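Long-range contacts in restriction endonuclease AspBHI (Azoarcus sp., PDB 4OC8), which acts as a DNA modification-dependent restriction endonuclease, an enzyme type that cuts DNA in response to modified bases: residues Q11-V16 with I180-V185; I15-Y20 with R135-A140; P55-L60 with P121-T126; L73-G78 with A215-L220; L175-I180 with P198-A203. All coordinates share one frame; numbering follows the deposited sequence.

Contact 1 of 5, residues Q11-V16 with I180-V185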
# COMPACT_ATOMS: atom_id res chain seq x y z
N GLN A 11 36.77 -18.20 16.74
CA GLN A 11 37.49 -18.07 15.48
C GLN A 11 36.64 -17.58 14.31
O GLN A 11 37.07 -16.71 13.54
CB GLN A 11 38.17 -19.40 15.12
CG GLN A 11 39.32 -19.77 16.04
CD GLN A 11 39.59 -21.26 16.10
OE1 GLN A 11 38.85 -22.05 15.50
NE2 GLN A 11 40.63 -21.65 16.82
N VAL A 12 35.44 -18.13 14.16
CA VAL A 12 34.59 -17.82 13.01
C VAL A 12 34.02 -16.39 13.04
O VAL A 12 33.79 -15.82 14.10
CB VAL A 12 33.45 -18.87 12.86
CG1 VAL A 12 32.46 -18.76 14.00
CG2 VAL A 12 32.75 -18.73 11.52
N ASP A 13 33.82 -15.82 11.85
CA ASP A 13 33.21 -14.50 11.72
C ASP A 13 31.70 -14.54 11.98
O ASP A 13 31.12 -15.61 12.16
CB ASP A 13 33.48 -13.93 10.32
CG ASP A 13 34.85 -13.29 10.21
OD1 ASP A 13 35.33 -12.76 11.24
OD2 ASP A 13 35.44 -13.31 9.10
N LEU A 14 31.08 -13.37 11.99
CA LEU A 14 29.63 -13.26 12.14
C LEU A 14 28.95 -13.26 10.78
O LEU A 14 28.98 -12.26 10.06
CB LEU A 14 29.26 -11.99 12.90
CG LEU A 14 29.34 -11.99 14.43
CD1 LEU A 14 30.77 -12.12 14.91
CD2 LEU A 14 28.72 -10.72 14.97
N ILE A 15 28.31 -14.37 10.43
CA ILE A 15 27.71 -14.56 9.11
C ILE A 15 26.18 -14.47 9.16
O ILE A 15 25.54 -15.09 10.01
CB ILE A 15 28.15 -15.92 8.51
CG1 ILE A 15 29.67 -16.03 8.54
CG2 ILE A 15 27.61 -16.08 7.09
CD1 ILE A 15 30.19 -17.46 8.58
N VAL A 16 25.61 -13.67 8.26
CA VAL A 16 24.17 -13.45 8.24
C VAL A 16 23.37 -14.76 8.18
O VAL A 16 23.60 -15.59 7.30
CB VAL A 16 23.76 -12.54 7.07
CG1 VAL A 16 22.25 -12.51 6.92
CG2 VAL A 16 24.31 -11.14 7.28
N ILE A 180 30.44 -10.05 8.97
CA ILE A 180 30.99 -9.07 9.90
C ILE A 180 32.21 -9.66 10.60
O ILE A 180 32.09 -10.63 11.35
CB ILE A 180 29.95 -8.64 10.94
CG1 ILE A 180 28.62 -8.32 10.25
CG2 ILE A 180 30.45 -7.46 11.73
CD1 ILE A 180 28.71 -7.18 9.27
N PRO A 181 33.39 -9.08 10.35
CA PRO A 181 34.65 -9.58 10.92
C PRO A 181 34.60 -9.57 12.44
O PRO A 181 34.31 -8.52 13.01
CB PRO A 181 35.67 -8.54 10.44
CG PRO A 181 35.06 -7.93 9.24
CD PRO A 181 33.59 -7.89 9.52
N ARG A 182 34.87 -10.70 13.08
CA ARG A 182 34.90 -10.73 14.54
C ARG A 182 36.08 -9.92 15.09
O ARG A 182 36.03 -9.43 16.22
CB ARG A 182 34.92 -12.16 15.09
CG ARG A 182 36.18 -12.95 14.81
CD ARG A 182 36.22 -14.23 15.64
NE ARG A 182 36.69 -13.98 17.01
CZ ARG A 182 36.12 -14.48 18.10
NH1 ARG A 182 35.05 -15.25 18.00
NH2 ARG A 182 36.62 -14.20 19.30
N ALA A 183 37.13 -9.78 14.28
CA ALA A 183 38.25 -8.91 14.62
C ALA A 183 37.76 -7.48 14.86
O ALA A 183 38.14 -6.84 15.85
CB ALA A 183 39.28 -8.92 13.51
N TRP A 184 36.90 -6.99 13.97
CA TRP A 184 36.34 -5.64 14.09
C TRP A 184 35.44 -5.53 15.30
O TRP A 184 35.49 -4.54 16.04
CB TRP A 184 35.54 -5.28 12.83
CG TRP A 184 34.95 -3.90 12.87
CD1 TRP A 184 35.64 -2.72 12.89
CD2 TRP A 184 33.56 -3.55 12.87
NE1 TRP A 184 34.76 -1.66 12.92
CE2 TRP A 184 33.48 -2.15 12.90
CE3 TRP A 184 32.38 -4.30 12.85
CZ2 TRP A 184 32.26 -1.47 12.91
CZ3 TRP A 184 31.17 -3.62 12.86
CH2 TRP A 184 31.12 -2.22 12.89
N VAL A 185 34.61 -6.56 15.50
CA VAL A 185 33.68 -6.58 16.62
C VAL A 185 34.43 -6.47 17.94
O VAL A 185 34.13 -5.60 18.75
CB VAL A 185 32.82 -7.85 16.60
CG1 VAL A 185 31.98 -7.93 17.86
CG2 VAL A 185 31.93 -7.86 15.37

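Contact 2 of 5, residues I15-Y20 with R135-A140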
# COMPACT_ATOMS: atom_id res chain seq x y z
N ILE A 15 28.31 -14.37 10.43
CA ILE A 15 27.71 -14.56 9.11
C ILE A 15 26.18 -14.47 9.16
O ILE A 15 25.54 -15.09 10.01
CB ILE A 15 28.15 -15.92 8.51
CG1 ILE A 15 29.67 -16.03 8.54
CG2 ILE A 15 27.61 -16.08 7.09
CD1 ILE A 15 30.19 -17.46 8.58
N VAL A 16 25.61 -13.67 8.26
CA VAL A 16 24.17 -13.45 8.24
C VAL A 16 23.37 -14.76 8.18
O VAL A 16 23.60 -15.59 7.30
CB VAL A 16 23.76 -12.54 7.07
CG1 VAL A 16 22.25 -12.51 6.92
CG2 VAL A 16 24.31 -11.14 7.28
N ASP A 17 22.47 -14.92 9.14
CA ASP A 17 21.61 -16.11 9.24
C ASP A 17 22.37 -17.40 9.56
O ASP A 17 21.83 -18.50 9.37
CB ASP A 17 20.72 -16.26 8.00
CG ASP A 17 19.71 -15.13 7.87
OD1 ASP A 17 19.57 -14.32 8.81
OD2 ASP A 17 19.04 -15.07 6.82
N ALA A 18 23.59 -17.28 10.06
CA ALA A 18 24.33 -18.45 10.54
C ALA A 18 23.95 -18.74 11.99
O ALA A 18 23.63 -17.82 12.76
CB ALA A 18 25.83 -18.24 10.41
N VAL A 19 23.99 -20.01 12.37
CA VAL A 19 23.55 -20.40 13.70
C VAL A 19 24.71 -20.65 14.65
O VAL A 19 25.60 -21.46 14.37
CB VAL A 19 22.62 -21.62 13.66
CG1 VAL A 19 22.31 -22.11 15.06
CG2 VAL A 19 21.33 -21.28 12.92
N TYR A 20 24.70 -19.96 15.77
CA TYR A 20 25.74 -20.05 16.77
C TYR A 20 25.16 -20.64 18.05
O TYR A 20 24.38 -19.99 18.74
CB TYR A 20 26.34 -18.67 17.02
CG TYR A 20 26.90 -18.04 15.77
CD1 TYR A 20 26.09 -17.31 14.92
CD2 TYR A 20 28.24 -18.20 15.43
CE1 TYR A 20 26.60 -16.74 13.77
CE2 TYR A 20 28.75 -17.63 14.29
CZ TYR A 20 27.93 -16.91 13.46
OH TYR A 20 28.44 -16.34 12.31
N ARG A 135 20.67 -17.20 15.98
CA ARG A 135 20.91 -16.93 14.58
C ARG A 135 21.24 -15.45 14.40
O ARG A 135 20.44 -14.58 14.75
CB ARG A 135 19.70 -17.31 13.73
CG ARG A 135 19.88 -17.11 12.24
CD ARG A 135 18.62 -17.47 11.48
NE ARG A 135 18.25 -18.87 11.70
CZ ARG A 135 18.54 -19.85 10.85
NH1 ARG A 135 19.19 -19.59 9.72
NH2 ARG A 135 18.17 -21.10 11.13
N PHE A 136 22.43 -15.17 13.87
CA PHE A 136 22.85 -13.80 13.60
C PHE A 136 22.06 -13.23 12.43
O PHE A 136 22.04 -13.81 11.34
CB PHE A 136 24.35 -13.73 13.31
CG PHE A 136 24.85 -12.35 12.99
CD1 PHE A 136 24.88 -11.37 13.97
CD2 PHE A 136 25.28 -12.03 11.72
CE1 PHE A 136 25.33 -10.10 13.68
CE2 PHE A 136 25.74 -10.76 11.42
CZ PHE A 136 25.76 -9.79 12.41
N ARG A 137 21.40 -12.09 12.66
CA ARG A 137 20.49 -11.53 11.67
C ARG A 137 21.09 -10.38 10.89
O ARG A 137 20.59 -10.01 9.83
CB ARG A 137 19.18 -11.10 12.32
CG ARG A 137 18.34 -12.26 12.83
CD ARG A 137 18.35 -13.42 11.86
NE ARG A 137 17.27 -14.36 12.11
CZ ARG A 137 16.24 -14.56 11.29
NH1 ARG A 137 16.16 -13.89 10.15
NH2 ARG A 137 15.30 -15.45 11.60
N GLY A 138 22.17 -9.81 11.42
CA GLY A 138 22.86 -8.74 10.72
C GLY A 138 23.39 -7.62 11.60
O GLY A 138 23.18 -7.59 12.82
N LEU A 139 24.09 -6.69 10.97
CA LEU A 139 24.58 -5.49 11.62
C LEU A 139 23.62 -4.38 11.28
O LEU A 139 23.23 -4.22 10.12
CB LEU A 139 25.99 -5.17 11.11
CG LEU A 139 26.48 -3.73 11.24
CD1 LEU A 139 26.99 -3.46 12.65
CD2 LEU A 139 27.54 -3.45 10.20
N ALA A 140 23.22 -3.60 12.28
CA ALA A 140 22.13 -2.65 12.06
C ALA A 140 22.44 -1.22 12.48
O ALA A 140 23.32 -0.98 13.31
CB ALA A 140 20.87 -3.14 12.76

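Contact 3 of 5, residues P55-L60 with P121-T126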
# COMPACT_ATOMS: atom_id res chain seq x y z
N PRO A 55 28.47 3.26 25.44
CA PRO A 55 28.59 1.86 25.01
C PRO A 55 29.45 1.73 23.75
O PRO A 55 29.33 2.53 22.83
CB PRO A 55 27.14 1.47 24.71
CG PRO A 55 26.47 2.76 24.35
CD PRO A 55 27.12 3.81 25.19
N THR A 56 30.33 0.74 23.73
CA THR A 56 31.22 0.53 22.60
C THR A 56 30.58 -0.38 21.55
O THR A 56 30.84 -0.24 20.35
CB THR A 56 32.56 -0.08 23.05
OG1 THR A 56 32.34 -1.40 23.56
CG2 THR A 56 33.18 0.78 24.13
N LEU A 57 29.73 -1.29 22.01
CA LEU A 57 29.06 -2.25 21.14
C LEU A 57 27.74 -2.69 21.76
O LEU A 57 27.66 -2.88 22.97
CB LEU A 57 29.96 -3.46 20.94
CG LEU A 57 29.54 -4.44 19.86
CD1 LEU A 57 30.29 -4.15 18.57
CD2 LEU A 57 29.78 -5.85 20.33
N LEU A 58 26.70 -2.84 20.95
CA LEU A 58 25.39 -3.25 21.46
C LEU A 58 24.83 -4.50 20.77
O LEU A 58 24.68 -4.53 19.55
CB LEU A 58 24.39 -2.10 21.37
CG LEU A 58 22.96 -2.45 21.79
CD1 LEU A 58 22.93 -3.02 23.19
CD2 LEU A 58 22.03 -1.24 21.69
N VAL A 59 24.50 -5.52 21.57
CA VAL A 59 23.92 -6.75 21.05
C VAL A 59 22.43 -6.88 21.43
O VAL A 59 22.09 -6.93 22.60
CB VAL A 59 24.66 -7.98 21.59
CG1 VAL A 59 23.96 -9.26 21.17
CG2 VAL A 59 26.09 -7.99 21.10
N LEU A 60 21.56 -6.92 20.42
CA LEU A 60 20.12 -7.08 20.67
C LEU A 60 19.67 -8.48 20.29
O LEU A 60 19.87 -8.92 19.16
CB LEU A 60 19.32 -6.06 19.86
CG LEU A 60 19.63 -4.58 20.12
CD1 LEU A 60 18.78 -3.70 19.22
CD2 LEU A 60 19.41 -4.24 21.58
N PRO A 121 28.09 -0.18 17.16
CA PRO A 121 27.57 -1.19 16.24
C PRO A 121 26.49 -2.03 16.92
O PRO A 121 26.69 -2.55 18.02
CB PRO A 121 28.80 -2.05 15.94
CG PRO A 121 29.94 -1.13 16.12
CD PRO A 121 29.56 -0.22 17.25
N ILE A 122 25.34 -2.15 16.26
CA ILE A 122 24.24 -2.94 16.78
C ILE A 122 24.22 -4.30 16.10
O ILE A 122 24.02 -4.40 14.90
CB ILE A 122 22.89 -2.23 16.54
CG1 ILE A 122 22.83 -0.93 17.36
CG2 ILE A 122 21.74 -3.14 16.91
CD1 ILE A 122 22.79 0.33 16.53
N LEU A 123 24.44 -5.35 16.89
CA LEU A 123 24.42 -6.71 16.37
C LEU A 123 23.13 -7.42 16.74
O LEU A 123 22.88 -7.70 17.92
CB LEU A 123 25.62 -7.51 16.91
CG LEU A 123 27.03 -7.01 16.59
CD1 LEU A 123 28.04 -7.94 17.17
CD2 LEU A 123 27.23 -6.88 15.09
N VAL A 124 22.31 -7.72 15.74
CA VAL A 124 21.02 -8.37 15.95
C VAL A 124 21.12 -9.90 15.94
O VAL A 124 21.71 -10.48 15.02
CB VAL A 124 20.01 -7.93 14.87
CG1 VAL A 124 18.64 -8.52 15.14
CG2 VAL A 124 19.94 -6.41 14.80
N PHE A 125 20.56 -10.53 16.96
CA PHE A 125 20.46 -11.99 17.01
C PHE A 125 19.02 -12.39 17.31
O PHE A 125 18.30 -11.67 18.00
CB PHE A 125 21.36 -12.56 18.10
CG PHE A 125 22.83 -12.46 17.80
CD1 PHE A 125 23.55 -11.34 18.18
CD2 PHE A 125 23.49 -13.49 17.15
CE1 PHE A 125 24.91 -11.24 17.91
CE2 PHE A 125 24.85 -13.40 16.89
CZ PHE A 125 25.56 -12.28 17.27
N THR A 126 18.60 -13.55 16.80
CA THR A 126 17.30 -14.10 17.18
C THR A 126 17.47 -15.52 17.71
O THR A 126 18.25 -16.29 17.17
CB THR A 126 16.28 -14.09 16.02
OG1 THR A 126 16.79 -14.86 14.92
CG2 THR A 126 16.00 -12.67 15.57

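Contact 4 of 5, residues L73-G78 with A215-L220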
# COMPACT_ATOMS: atom_id res chain seq x y z
N LEU A 73 11.62 -9.13 12.28
CA LEU A 73 12.62 -8.91 11.25
C LEU A 73 12.03 -9.13 9.87
O LEU A 73 11.79 -10.26 9.45
CB LEU A 73 13.83 -9.82 11.46
CG LEU A 73 14.89 -9.67 10.36
CD1 LEU A 73 15.41 -8.25 10.29
CD2 LEU A 73 16.02 -10.65 10.56
N ASP A 74 11.80 -8.03 9.16
CA ASP A 74 11.36 -8.11 7.78
C ASP A 74 12.54 -8.41 6.87
O ASP A 74 13.29 -7.50 6.51
CB ASP A 74 10.70 -6.80 7.35
CG ASP A 74 9.92 -6.93 6.07
OD1 ASP A 74 9.63 -8.08 5.66
OD2 ASP A 74 9.58 -5.89 5.47
N GLU A 75 12.69 -9.68 6.50
CA GLU A 75 13.75 -10.11 5.60
C GLU A 75 13.76 -9.30 4.31
O GLU A 75 14.81 -9.03 3.73
CB GLU A 75 13.62 -11.60 5.26
CG GLU A 75 13.85 -12.56 6.42
CD GLU A 75 12.60 -12.83 7.23
OE1 GLU A 75 11.49 -12.51 6.75
OE2 GLU A 75 12.73 -13.35 8.36
N THR A 76 12.57 -8.91 3.86
CA THR A 76 12.40 -8.24 2.58
C THR A 76 13.05 -6.86 2.52
O THR A 76 13.65 -6.49 1.51
CB THR A 76 10.91 -8.12 2.22
OG1 THR A 76 10.32 -9.42 2.23
CG2 THR A 76 10.74 -7.50 0.85
N THR A 77 12.91 -6.09 3.59
CA THR A 77 13.40 -4.72 3.58
C THR A 77 14.58 -4.53 4.53
O THR A 77 15.23 -3.48 4.55
CB THR A 77 12.26 -3.73 3.93
OG1 THR A 77 11.88 -3.89 5.30
CG2 THR A 77 11.05 -3.98 3.04
N GLY A 78 14.87 -5.57 5.31
CA GLY A 78 15.95 -5.49 6.27
C GLY A 78 15.60 -4.59 7.43
O GLY A 78 16.48 -4.07 8.12
N ALA A 215 16.14 -8.73 1.13
CA ALA A 215 16.07 -10.12 0.68
C ALA A 215 14.64 -10.60 0.47
O ALA A 215 14.09 -11.33 1.30
CB ALA A 215 16.80 -11.02 1.66
N PRO A 216 14.03 -10.21 -0.66
CA PRO A 216 12.65 -10.58 -1.00
C PRO A 216 12.43 -12.08 -0.93
O PRO A 216 13.33 -12.85 -1.29
CB PRO A 216 12.50 -10.09 -2.44
CG PRO A 216 13.48 -8.99 -2.56
CD PRO A 216 14.65 -9.39 -1.72
N ARG A 217 11.25 -12.49 -0.47
CA ARG A 217 10.96 -13.90 -0.28
C ARG A 217 10.70 -14.60 -1.60
O ARG A 217 10.00 -14.08 -2.46
CB ARG A 217 9.74 -14.08 0.64
CG ARG A 217 10.00 -13.75 2.09
CD ARG A 217 8.79 -14.01 2.97
NE ARG A 217 9.04 -13.60 4.35
CZ ARG A 217 8.89 -12.35 4.79
NH1 ARG A 217 8.49 -11.39 3.97
NH2 ARG A 217 9.15 -12.06 6.06
N SER A 218 11.27 -15.79 -1.74
CA SER A 218 10.94 -16.65 -2.86
C SER A 218 9.49 -17.12 -2.70
O SER A 218 8.94 -17.06 -1.60
CB SER A 218 11.89 -17.84 -2.93
OG SER A 218 12.43 -18.14 -1.66
N LEU A 219 8.87 -17.56 -3.79
CA LEU A 219 7.46 -17.95 -3.78
C LEU A 219 7.16 -19.02 -2.73
O LEU A 219 7.81 -20.07 -2.69
CB LEU A 219 7.01 -18.39 -5.17
CG LEU A 219 7.11 -17.30 -6.24
CD1 LEU A 219 6.76 -17.85 -7.61
CD2 LEU A 219 6.21 -16.13 -5.87
N LEU A 220 6.17 -18.75 -1.89
CA LEU A 220 5.90 -19.57 -0.72
C LEU A 220 4.50 -20.17 -0.74
O LEU A 220 3.52 -19.46 -0.93
CB LEU A 220 6.08 -18.74 0.55
CG LEU A 220 5.79 -19.44 1.88
CD1 LEU A 220 6.86 -20.47 2.19
CD2 LEU A 220 5.65 -18.43 3.01

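Contact 5 of 5, residues L175-I180 with P198-A203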
# COMPACT_ATOMS: atom_id res chain seq x y z
N LEU A 175 22.14 -3.41 7.75
CA LEU A 175 23.00 -2.98 6.65
C LEU A 175 23.34 -4.14 5.71
O LEU A 175 23.42 -5.28 6.15
CB LEU A 175 24.28 -2.36 7.19
CG LEU A 175 24.17 -0.96 7.79
CD1 LEU A 175 25.53 -0.45 8.24
CD2 LEU A 175 23.54 0.00 6.79
N ASP A 176 23.55 -3.84 4.44
CA ASP A 176 23.91 -4.85 3.44
C ASP A 176 25.36 -5.32 3.57
O ASP A 176 26.23 -4.86 2.84
CB ASP A 176 23.67 -4.35 2.01
CG ASP A 176 23.78 -5.45 0.97
OD1 ASP A 176 24.07 -6.61 1.35
OD2 ASP A 176 23.58 -5.16 -0.22
N GLU A 177 25.59 -6.26 4.48
CA GLU A 177 26.89 -6.90 4.66
C GLU A 177 26.68 -8.37 4.99
O GLU A 177 25.97 -8.69 5.93
CB GLU A 177 27.67 -6.23 5.80
CG GLU A 177 27.97 -4.75 5.58
CD GLU A 177 29.01 -4.51 4.48
OE1 GLU A 177 29.80 -5.43 4.18
OE2 GLU A 177 29.05 -3.39 3.94
N ALA A 178 27.29 -9.26 4.21
CA ALA A 178 27.10 -10.70 4.43
C ALA A 178 27.95 -11.22 5.58
O ALA A 178 27.56 -12.16 6.28
CB ALA A 178 27.39 -11.48 3.16
N VAL A 179 29.13 -10.63 5.78
CA VAL A 179 30.04 -11.09 6.83
C VAL A 179 30.60 -9.94 7.66
O VAL A 179 31.16 -8.97 7.13
CB VAL A 179 31.21 -11.91 6.26
CG1 VAL A 179 32.12 -12.36 7.39
CG2 VAL A 179 30.70 -13.12 5.48
N ILE A 180 30.44 -10.05 8.97
CA ILE A 180 30.99 -9.07 9.90
C ILE A 180 32.21 -9.66 10.60
O ILE A 180 32.09 -10.63 11.35
CB ILE A 180 29.95 -8.64 10.94
CG1 ILE A 180 28.62 -8.32 10.25
CG2 ILE A 180 30.45 -7.46 11.73
CD1 ILE A 180 28.71 -7.18 9.27
N PRO A 198 32.93 -2.59 7.97
CA PRO A 198 32.23 -2.84 6.71
C PRO A 198 31.94 -1.54 5.97
O PRO A 198 31.79 -0.50 6.61
CB PRO A 198 30.93 -3.50 7.16
CG PRO A 198 31.31 -4.20 8.42
CD PRO A 198 32.29 -3.29 9.10
N VAL A 199 31.89 -1.61 4.65
CA VAL A 199 31.73 -0.41 3.83
C VAL A 199 30.43 0.31 4.15
O VAL A 199 30.41 1.54 4.26
CB VAL A 199 31.77 -0.74 2.32
CG1 VAL A 199 31.77 0.53 1.51
CG2 VAL A 199 32.99 -1.58 1.99
N ALA A 200 29.35 -0.45 4.31
CA ALA A 200 28.04 0.13 4.61
C ALA A 200 28.06 0.90 5.93
O ALA A 200 27.42 1.96 6.07
CB ALA A 200 26.97 -0.96 4.63
N TRP A 201 28.82 0.39 6.90
CA TRP A 201 28.96 1.06 8.18
C TRP A 201 29.69 2.39 8.05
O TRP A 201 29.22 3.41 8.56
CB TRP A 201 29.66 0.17 9.21
CG TRP A 201 29.76 0.84 10.55
CD1 TRP A 201 30.82 1.54 11.04
CD2 TRP A 201 28.74 0.89 11.56
NE1 TRP A 201 30.53 2.02 12.29
CE2 TRP A 201 29.26 1.63 12.64
CE3 TRP A 201 27.44 0.38 11.66
CZ2 TRP A 201 28.53 1.88 13.80
CZ3 TRP A 201 26.72 0.63 12.82
CH2 TRP A 201 27.26 1.37 13.87
N ASN A 202 30.84 2.39 7.38
CA ASN A 202 31.60 3.63 7.18
C ASN A 202 30.78 4.65 6.41
O ASN A 202 30.79 5.84 6.71
CB ASN A 202 32.92 3.36 6.46
CG ASN A 202 33.93 2.65 7.33
OD1 ASN A 202 34.00 2.88 8.53
ND2 ASN A 202 34.72 1.76 6.72
N ALA A 203 30.06 4.16 5.40
CA ALA A 203 29.17 4.99 4.61
C ALA A 203 28.14 5.66 5.50
O ALA A 203 27.89 6.87 5.39
CB ALA A 203 28.49 4.16 3.54

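Contact 1 of 5, residues Q11-V16 with I180-V185
Leu14 and Ile180 form the antiparallel bridge of a two-stranded sheet, strands 14-15 and 179-180, and serve as a compact example of a strand pair that leads straight into a helix. They are a hydrogen-bonded pair: Leu14 N donates to Ile180 O at 3.0 Å, and Ile180 N returns a bond to Leu14 O. Their side chains leave on the same face of the sheet, where both pack on Phe136 of strand 133-142. After Ile180 comes Pro181, the N-cap residue of helix 182-189, and here Asp13 takes over from the strand backbone. Arg182 N, in the first helical turn, gives its hydrogen to Asp13 OD1 at 2.8 Å, on the anti side of the carboxylate and 33° out of its plane. A negative charge set beside a helix start in this way is probably steadied by the helix dipole.

The side chain of Arg182 then runs back along the 11-16 backbone. The Leu14 and Arg182 side chains cross at about a right angle, Leu14 CD1 lying 4.2 Å from Arg182 CB. With chi1 at 68°, CG stands between the backbone N and the carbonyl carbon and lies 3.7 Å from Asp13 OD1. CD settles beside two carbonyls, 3.3 Å from Val12 O and 3.4 Å from Gln11 O. A bend at chi3 (-82°) turns the guanidinium so that Val12 O lies near its plane, at the edge. NH1 is hydrogen-bonded to Pro36 O. Gln11 N sits over one guanidinium face, a packing contact without a hydrogen bond.

Contact 2 of 5, residues I15-Y20 with R135-A140
Arg135 faces Val19 as a non-hydrogen-bonded antiparallel pair, with CA atoms 4.4 Å apart. The Arg135 side chain leaves with CG trans to the backbone N (chi1 -178°) and passes over Asp17, its CG 3.6 Å from Asp17 CA. A bend further out lays the guanidinium against Val19 CG2, which covers one face near the rim; the charge itself is paired with Glu128. Next, the Phe136 backbone bonds twice to a turn: its N donates to Ala18 O at 3.1 Å and its O accepts from Asp17 N. This type II beta turn, Ile15 to Ala18, swings the chain into strand 19-24 alongside strand 133-142 of the large mixed sheet. The Phe136 ring presents its edge to Ile15 O, in plane and 3.5 Å from Phe136 CD2. The Tyr20 and Phe136 side chains run side by side, pointing the same way, with Tyr20 CE1 against Phe136 CB. Arg137 CD lies 3.4 Å from Asp17 OD1; the salt bridge from NH1 is long, and the oxygen lies well out of the guanidinium plane, so the link is one of charge alone. Asp17 has its stronger partner in Arg164 of the second subunit, and Arg137 NE bonds Thr126. Val16 CG2 comes within 4.4 Å of Gly138 CA.

Contact 3 of 5, residues P55-L60 with P121-T126
Leu58 and Leu60 carry the backbone exchange with segment 121-126 and show how a parallel strand pair is stitched by alternate residues of each strand. Leu58 N donates to Pro121 O and Leu58 O receives Leu123 N at 2.8 Å; two residues on, Leu60 N donates to Leu123 O and Leu60 O receives Phe125 N. The short strand axes diverge by 18°.

More side-chain pairs meet on the side of Val59 and Leu123, where Leu57 joins them, than on the side of Leu58, Leu60 and Ile122. In Leu57 a chi1 of -169° swings CG to the far side from the backbone N, spreading its methyls over two neighbours. The Leu57 side chain crosses Pro121 at about a right angle, with CD1 3.7 Å from Pro121 CB, and Leu57 CD2 meets Leu123 CD1 at 4.2 Å. Val185 of helix 182-189 packs on both leucines. Were Leu57 replaced by an alanine, a gap would probably open between Pro121, Leu123 and that helix, leaving the Leu123 side chain less confined. Farther along, Val59 CG1 lies 3.7 Å from Phe125 CD1, obliquely to the ring.

On the other face Leu60 CD1 touches Ile122 CG2 at 3.8 Å, and the Leu58 side chain also packs on Ile107 of helix 100-113. The partly exposed end is looser: Thr56 touches Pro121 CD by its backbone O, while OG1 bonds Gly189 O.

Strands 55-62 and 122-127, joined by a crossover that includes helix 100-113, belong to a mixed, apparently curled sheet, consistent with a PUA-like N-terminal domain.

Contact 4 of 5, residues L73-G78 with A215-L220
Glu75 and Arg217 meet because one side chain folds and the other reaches: Glu75 bends at chi2 (87°), whereas Arg217 stays extended from CG to NE. Glu75 OE1 and Arg217 NH2 form the salt bridge; the side chains cross obliquely and the two planes stand 81° apart. Asp74 adds a second, long salt bridge from the guanidinium edge, OD1 lying 3.9 Å from Arg217 NH1 with the planes 21° apart. Asp74 is held more firmly by Arg288 of the third subunit, so two arginines share this acidic site. A leucine in place of Arg217 would probably leave the Glu75 carboxylate without its close cation and free to swing. In addition, Ala215 N donates to Glu75 O at 2.9 Å, while Thr76 CG2 rests 4.1 Å from Pro216 CA. The mixture illustrates how a loop is fastened by one backbone bond and a small network of charges. Ser218 and Leu219 continue onto the second subunit, where they bond Thr159 and Glu68. Within the chain, the contact ties the turn between strands 72-74 and 79-83 to the linker that runs from helix 199-207 to helix 224-227.

Contact 5 of 5, residues L175-I180 with P198-A203
Leu175 and Ala200 bring the two backbones closest, with CA atoms 6.3 Å apart, and no main-chain pairing joins the segments. On one side the chain makes an inverse gamma turn centred on Asp176 before entering strand 179-180; on the other, Pro198 holds the N-cap position of helix 199-207. The helix therefore presents its first turn, with backbone N-H groups still to be satisfied, to the bend.

Glu177 supplies an acceptor for one of them. Its chain is bent at chi2 (-71°), which brings CG and CD against Pro198 CB, the two side chains crossing obliquely, with CD 3.4 Å from Pro198 CB. OE2 then accepts from Ala200 N at 3.0 Å in a fairly straight bond of 164°, met on the anti side and 28° out of the carboxylate plane. Alongside, Leu175 CD1 points into the angle between Ala200 and Trp201: it lies 3.9 Å from Ala200 CB and comes to the indole edge, near the ring plane, 4.0 Å from Trp201 CE3. On the other flank Ile180 CD1 touches Pro198 CG at 4.0 Å. Asp176 turns outward to Trp157 of the second subunit.

Because Glu177 accepts from Ala200 N in the first turn of the helix, its charge is probably stabilised by the helix start, while Leu175, Ile180 and Pro198 pack around it.

Overall arrangement
Contacts 2, 3 and 5 are buried, whereas contacts 1 and 4 are only partly so. Contacts 2 and 3 meet in one large sheet, where 122-127 lies between 55-62 and 133-142. Contact 3 depends on regular main-chain bonds over apolar packing; contact 2 joins strand 133-142 to a turn and adds charged groups. Contacts 1 and 5 share Ile180 and the small strand pair 14-15 and 179-180; in each an acidic side chain receives an amide at the start of a helix, and Trp184 and Trp201 link their helices edge to face. Contact 4, dominated by charges, lies farthest from contact 1, about 23 Å between centres, and alone among the five also meets the third subunit.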